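Local coordinates for protein arylsulfatase (Pseudoalteromonas sp. MB47, PDB 7AJ0) that probably removes sulfate groups from the algal polysaccharide fucoidan as an exo-acting, calcium-containing sulfatase that assembles into a hexamer, at residues 63-71 with 83-94. Numbering follows the deposited sequence.
Sequences GWGDPGVYG and IDKLANEGLRLT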
ATOM      1  N   GLY A  63      24.944   5.049 -12.304  1.00 26.86           N
ATOM      2  CA  GLY A  63      23.993   5.989 -11.757  1.00 21.22           C
ATOM      3  C   GLY A  63      24.532   7.405 -11.673  1.00 22.88           C
ATOM      4  O   GLY A  63      25.740   7.646 -11.644  1.00 21.17           O
ATOM      5  N   TRP A  64      23.592   8.355 -11.623  1.00 21.07           N
ATOM      6  CA  TRP A  64      23.948   9.769 -11.555  1.00 21.03           C
ATOM      7  C   TRP A  64      24.907  10.057 -10.409  1.00 21.18           C
ATOM      8  O   TRP A  64      25.804  10.898 -10.536  1.00 21.21           O
ATOM      9  CB  TRP A  64      22.675  10.602 -11.398  1.00 21.02           C
ATOM     10  CG  TRP A  64      22.853  12.084 -11.541  1.00 21.03           C
ATOM     11  CD1 TRP A  64      22.716  12.814 -12.684  1.00 20.96           C
ATOM     12  CD2 TRP A  64      23.168  13.019 -10.502  1.00 21.17           C
ATOM     13  NE1 TRP A  64      22.933  14.144 -12.425  1.00 21.04           N
ATOM     14  CE2 TRP A  64      23.213  14.297 -11.092  1.00 21.18           C
ATOM     15  CE3 TRP A  64      23.421  12.902  -9.133  1.00 21.35           C
ATOM     16  CZ2 TRP A  64      23.500  15.446 -10.363  1.00 21.37           C
ATOM     17  CZ3 TRP A  64      23.707  14.045  -8.410  1.00 21.54           C
ATOM     18  CH2 TRP A  64      23.744  15.300  -9.027  1.00 21.54           C
ATOM     19  N   GLY A  65      24.738   9.372  -9.286  1.00 21.32           N
ATOM     20  CA  GLY A  65      25.521   9.634  -8.100  1.00 21.53           C
ATOM     21  C   GLY A  65      26.654   8.673  -7.825  1.00 21.66           C
ATOM     22  O   GLY A  65      27.227   8.722  -6.731  1.00 21.89           O
ATOM     23  N   ASP A  66      27.006   7.802  -8.775  1.00 21.56           N
ATOM     24  CA  ASP A  66      28.081   6.847  -8.510  1.00 21.74           C
ATOM     25  C   ASP A  66      29.425   7.538  -8.321  1.00 21.87           C
ATOM     26  O   ASP A  66      30.127   7.222  -7.343  1.00 22.13           O
ATOM     27  CB  ASP A  66      28.136   5.800  -9.626  1.00 21.66           C
ATOM     28  CG  ASP A  66      27.241   4.600  -9.349  1.00 41.51           C
ATOM     29  OD1 ASP A  66      27.321   4.045  -8.232  1.00 49.01           O
ATOM     30  OD2 ASP A  66      26.457   4.211 -10.241  1.00 40.00           O
ATOM     31  N   PRO A  67      29.850   8.465  -9.181  1.00 21.76           N
ATOM     32  CA  PRO A  67      31.138   9.133  -8.958  1.00 21.95           C
ATOM     33  C   PRO A  67      31.107  10.005  -7.713  1.00 22.14           C
ATOM     34  O   PRO A  67      30.078  10.580  -7.351  1.00 22.07           O
ATOM     35  CB  PRO A  67      31.334   9.982 -10.222  1.00 21.80           C
ATOM     36  CG  PRO A  67      30.363   9.437 -11.224  1.00 23.22           C
ATOM     37  CD  PRO A  67      29.205   8.915 -10.427  1.00 21.51           C
ATOM     38  N   GLY A  68      32.266  10.104  -7.058  1.00 22.44           N
ATOM     39  CA  GLY A  68      32.344  10.879  -5.831  1.00 22.73           C
ATOM     40  C   GLY A  68      31.972  12.335  -6.027  1.00 22.69           C
ATOM     41  O   GLY A  68      31.348  12.950  -5.158  1.00 22.82           O
ATOM     42  N   VAL A  69      32.347  12.910  -7.171  1.00 22.55           N
ATOM     43  CA  VAL A  69      32.062  14.315  -7.440  1.00 22.57           C
ATOM     44  C   VAL A  69      30.584  14.576  -7.669  1.00 22.32           C
ATOM     45  O   VAL A  69      30.163  15.738  -7.655  1.00 22.38           O
ATOM     46  CB  VAL A  69      32.913  14.778  -8.641  1.00 22.55           C
ATOM     47  CG1 VAL A  69      32.380  14.188  -9.936  1.00 22.20           C
ATOM     48  CG2 VAL A  69      32.956  16.290  -8.710  1.00 22.73           C
ATOM     49  N   TYR A  70      29.783  13.530  -7.866  1.00 22.08           N
ATOM     50  CA  TYR A  70      28.335  13.657  -7.950  1.00 21.90           C
ATOM     51  C   TYR A  70      27.636  13.337  -6.634  1.00 22.06           C
ATOM     52  O   TYR A  70      26.402  13.366  -6.582  1.00 26.61           O
ATOM     53  CB  TYR A  70      27.778  12.735  -9.041  1.00 21.61           C
ATOM     54  CG  TYR A  70      27.822  13.304 -10.439  1.00 21.46           C
ATOM     55  CD1 TYR A  70      26.771  14.065 -10.931  1.00 21.36           C
ATOM     56  CD2 TYR A  70      28.904  13.063 -11.273  1.00 21.46           C
ATOM     57  CE1 TYR A  70      26.802  14.578 -12.210  1.00 21.27           C
ATOM     58  CE2 TYR A  70      28.944  13.573 -12.554  1.00 21.86           C
ATOM     59  CZ  TYR A  70      27.890  14.329 -13.018  1.00 21.29           C
ATOM     60  OH  TYR A  70      27.927  14.838 -14.293  1.00 21.26           O
ATOM     61  N   GLY A  71      28.383  13.021  -5.582  1.00 22.33           N
ATOM     62  CA  GLY A  71      27.805  12.702  -4.296  1.00 27.51           C
ATOM     63  C   GLY A  71      27.873  11.248  -3.886  1.00 22.60           C
ATOM     64  O   GLY A  71      27.192  10.862  -2.928  1.00 22.78           O
ATOM     65  N   ILE A  83      37.971  10.045 -12.286  1.00 22.94           N
ATOM     66  CA  ILE A  83      36.744  10.639 -12.805  1.00 22.61           C
ATOM     67  C   ILE A  83      36.466  11.965 -12.111  1.00 22.65           C
ATOM     68  O   ILE A  83      35.995  12.925 -12.734  1.00 23.05           O
ATOM     69  CB  ILE A  83      35.570   9.655 -12.650  1.00 22.34           C
ATOM     70  CG1 ILE A  83      35.774   8.450 -13.573  1.00 22.34           C
ATOM     71  CG2 ILE A  83      34.253  10.352 -12.945  1.00 22.05           C
ATOM     72  CD1 ILE A  83      34.980   7.223 -13.169  1.00 23.44           C
ATOM     73  N   ASP A  84      36.752  12.042 -10.809  1.00 22.85           N
ATOM     74  CA  ASP A  84      36.596  13.307 -10.100  1.00 22.99           C
ATOM     75  C   ASP A  84      37.495  14.379 -10.701  1.00 23.24           C
ATOM     76  O   ASP A  84      37.095  15.544 -10.820  1.00 23.25           O
ATOM     77  CB  ASP A  84      36.909  13.121  -8.613  1.00 23.28           C
ATOM     78  CG  ASP A  84      35.880  12.256  -7.901  1.00 37.94           C
ATOM     79  OD1 ASP A  84      34.911  11.817  -8.557  1.00 26.32           O
ATOM     80  OD2 ASP A  84      36.042  12.014  -6.684  1.00 36.00           O
ATOM     81  N   LYS A  85      38.712  14.001 -11.098  1.00 26.90           N
ATOM     82  CA  LYS A  85      39.661  14.980 -11.615  1.00 23.80           C
ATOM     83  C   LYS A  85      39.243  15.480 -12.994  1.00 23.60           C
ATOM     84  O   LYS A  85      39.430  16.660 -13.311  1.00 23.79           O
ATOM     85  CB  LYS A  85      41.060  14.367 -11.647  1.00 24.16           C
ATOM     86  CG  LYS A  85      42.180  15.371 -11.846  1.00 32.90           C
ATOM     87  CD  LYS A  85      43.540  14.745 -11.560  1.00 32.61           C
ATOM     88  CE  LYS A  85      44.682  15.690 -11.918  1.00 52.35           C
ATOM     89  NZ  LYS A  85      44.669  16.946 -11.111  1.00 53.23           N
ATOM     90  N   LEU A  86      38.665  14.605 -13.823  1.00 31.04           N
ATOM     91  CA  LEU A  86      38.095  15.062 -15.085  1.00 23.11           C
ATOM     92  C   LEU A  86      37.036  16.134 -14.848  1.00 22.97           C
ATOM     93  O   LEU A  86      37.004  17.156 -15.544  1.00 23.08           O
ATOM     94  CB  LEU A  86      37.482  13.892 -15.856  1.00 22.82           C
ATOM     95  CG  LEU A  86      38.391  12.987 -16.685  1.00 23.61           C
ATOM     96  CD1 LEU A  86      37.560  11.915 -17.391  1.00 22.72           C
ATOM     97  CD2 LEU A  86      39.202  13.780 -17.697  1.00 27.81           C
ATOM     98  N   ALA A  87      36.164  15.920 -13.861  1.00 22.78           N
ATOM     99  CA  ALA A  87      35.082  16.865 -13.609  1.00 22.67           C
ATOM    100  C   ALA A  87      35.607  18.165 -13.010  1.00 23.03           C
ATOM    101  O   ALA A  87      35.206  19.257 -13.427  1.00 23.10           O
ATOM    102  CB  ALA A  87      34.043  16.230 -12.682  1.00 28.52           C
ATOM    103  N   ASN A  88      36.499  18.069 -12.022  1.00 23.33           N
ATOM    104  CA  ASN A  88      36.966  19.272 -11.342  1.00 23.74           C
ATOM    105  C   ASN A  88      37.868  20.113 -12.235  1.00 24.05           C
ATOM    106  O   ASN A  88      37.934  21.337 -12.070  1.00 24.36           O
ATOM    107  CB  ASN A  88      37.695  18.894 -10.052  1.00 24.04           C
ATOM    108  CG  ASN A  88      36.763  18.308  -9.008  1.00 23.85           C
ATOM    109  OD1 ASN A  88      35.571  18.614  -8.982  1.00 33.66           O
ATOM    110  ND2 ASN A  88      37.305  17.464  -8.139  1.00 28.46           N
ATOM    111  N   GLU A  89      38.569  19.488 -13.174  1.00 24.03           N
ATOM    112  CA  GLU A  89      39.376  20.205 -14.151  1.00 25.10           C
ATOM    113  C   GLU A  89      38.626  20.441 -15.453  1.00 24.11           C
ATOM    114  O   GLU A  89      39.235  20.848 -16.446  1.00 24.34           O
ATOM    115  CB  GLU A  89      40.674  19.441 -14.415  1.00 25.20           C
ATOM    116  CG  GLU A  89      41.608  19.448 -13.221  1.00 24.97           C
ATOM    117  CD  GLU A  89      42.674  18.380 -13.302  1.00 46.64           C
ATOM    118  OE1 GLU A  89      42.784  17.718 -14.356  1.00 56.05           O
ATOM    119  OE2 GLU A  89      43.398  18.200 -12.302  1.00 46.92           O
ATOM    120  N   GLY A  90      37.322  20.201 -15.463  1.00 23.69           N
ATOM    121  CA  GLY A  90      36.501  20.420 -16.647  1.00 23.50           C
ATOM    122  C   GLY A  90      35.115  20.855 -16.266  1.00 23.26           C
ATOM    123  O   GLY A  90      34.936  21.623 -15.310  1.00 23.42           O
ATOM    124  N   LEU A  91      34.121  20.359 -16.996  1.00 22.93           N
ATOM    125  CA  LEU A  91      32.730  20.767 -16.838  1.00 22.73           C
ATOM    126  C   LEU A  91      31.908  19.566 -16.400  1.00 22.36           C
ATOM    127  O   LEU A  91      31.918  18.525 -17.066  1.00 22.18           O
ATOM    128  CB  LEU A  91      32.192  21.347 -18.148  1.00 22.76           C
ATOM    129  CG  LEU A  91      30.685  21.535 -18.302  1.00 22.56           C
ATOM    130  CD1 LEU A  91      30.148  22.526 -17.294  1.00 25.74           C
ATOM    131  CD2 LEU A  91      30.363  21.993 -19.724  1.00 22.66           C
ATOM    132  N   ARG A  92      31.201  19.710 -15.283  1.00 22.29           N
ATOM    133  CA  ARG A  92      30.310  18.673 -14.781  1.00 22.00           C
ATOM    134  C   ARG A  92      28.871  19.076 -15.082  1.00 21.86           C
ATOM    135  O   ARG A  92      28.410  20.130 -14.631  1.00 22.01           O
ATOM    136  CB  ARG A  92      30.509  18.453 -13.283  1.00 22.08           C
ATOM    137  CG  ARG A  92      29.605  17.378 -12.703  1.00 25.45           C
ATOM    138  CD  ARG A  92      30.089  16.910 -11.344  1.00 26.87           C
ATOM    139  NE  ARG A  92      30.002  17.951 -10.324  1.00 25.67           N
ATOM    140  CZ  ARG A  92      28.919  18.195  -9.590  1.00 22.23           C
ATOM    141  NH1 ARG A  92      27.815  17.480  -9.766  1.00 29.24           N
ATOM    142  NH2 ARG A  92      28.939  19.160  -8.681  1.00 22.55           N
ATOM    143  N   LEU A  93      28.173  18.244 -15.848  1.00 21.63           N
ATOM    144  CA  LEU A  93      26.787  18.487 -16.225  1.00 21.53           C
ATOM    145  C   LEU A  93      25.872  17.741 -15.262  1.00 21.37           C
ATOM    146  O   LEU A  93      25.993  16.521 -15.103  1.00 21.23           O
ATOM    147  CB  LEU A  93      26.533  18.036 -17.661  1.00 21.45           C
ATOM    148  CG  LEU A  93      27.315  18.774 -18.745  1.00 21.66           C
ATOM    149  CD1 LEU A  93      27.052  18.146 -20.103  1.00 27.02           C
ATOM    150  CD2 LEU A  93      26.955  20.249 -18.764  1.00 21.87           C
ATOM    151  N   THR A  94      24.959  18.471 -14.625  1.00 21.44           N
ATOM    152  CA  THR A  94      24.049  17.895 -13.646  1.00 21.36           C
ATOM    153  C   THR A  94      22.664  17.605 -14.213  1.00 21.26           C
ATOM    154  O   THR A  94      21.822  17.058 -13.495  1.00 21.22           O
ATOM    155  CB  THR A  94      23.920  18.820 -12.429  1.00 21.58           C
ATOM    156  OG1 THR A  94      23.581  20.146 -12.856  1.00 23.03           O
ATOM    157  CG2 THR A  94      25.224  18.867 -11.652  1.00 25.77           C
TER
HETATM  158  O   HOH W   1      23.569  14.882 -15.406  1.00 22.07           O
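Val69, Arg92 and Tyr70 carry this contact, in which the loop after strand 53-59 packs against helix 81-88 and strand 91-97. Val69 wedges its two methyls between helix and strand: CG1 rests on Ala87 CB at 3.8 Å, while CG2 reaches Asn88 OD1 and Arg92 NE. Val69 N donates to Asp84 OD1 (3.1 Å), approaching from above the carboxylate plane, and this bond ties the 3-10 turn 68-70 to the helix. Thr80 OG1 is a second partner of the same oxygen and helps hold the carboxylate.

Arg92 rises from the strand fully extended at first, CG anti to its backbone N (chi1 -180°), which carries CD over one face of the Tyr70 ring, 3.8 Å from its centroid. The bend at chi3 then turns the guanidinium over the same face as a cation-pi pair, Arg92 CZ 5.0 Å from the Tyr70 centroid and the two planes nearly perpendicular. Val69 O lies over the guanidinium's own flat face, 3.4 Å from Arg92 CZ, and is not hydrogen-bonded to NE. Gly68 of a second subunit packs on Arg92 as well.

At the far end of the ring, Tyr70 OH donates to Leu93 O at 2.7 Å and also bonds Gly357 N on strand 354-360. A phenylalanine here would probably keep the face under Arg92 but leave Leu93 O and Gly357 N without their shared hydroxyl. Beyond it, Trp64 NE1 reaches Thr94 O in a bent bond, and a water bridges NE1, weakly, to Leu93 O. The Tyr70 hydroxyl, Leu93 O, Thr94 O and Asp84 OD1 are thus all paired, and the arginine's charge is probably eased by the tyrosine ring and Val69 O.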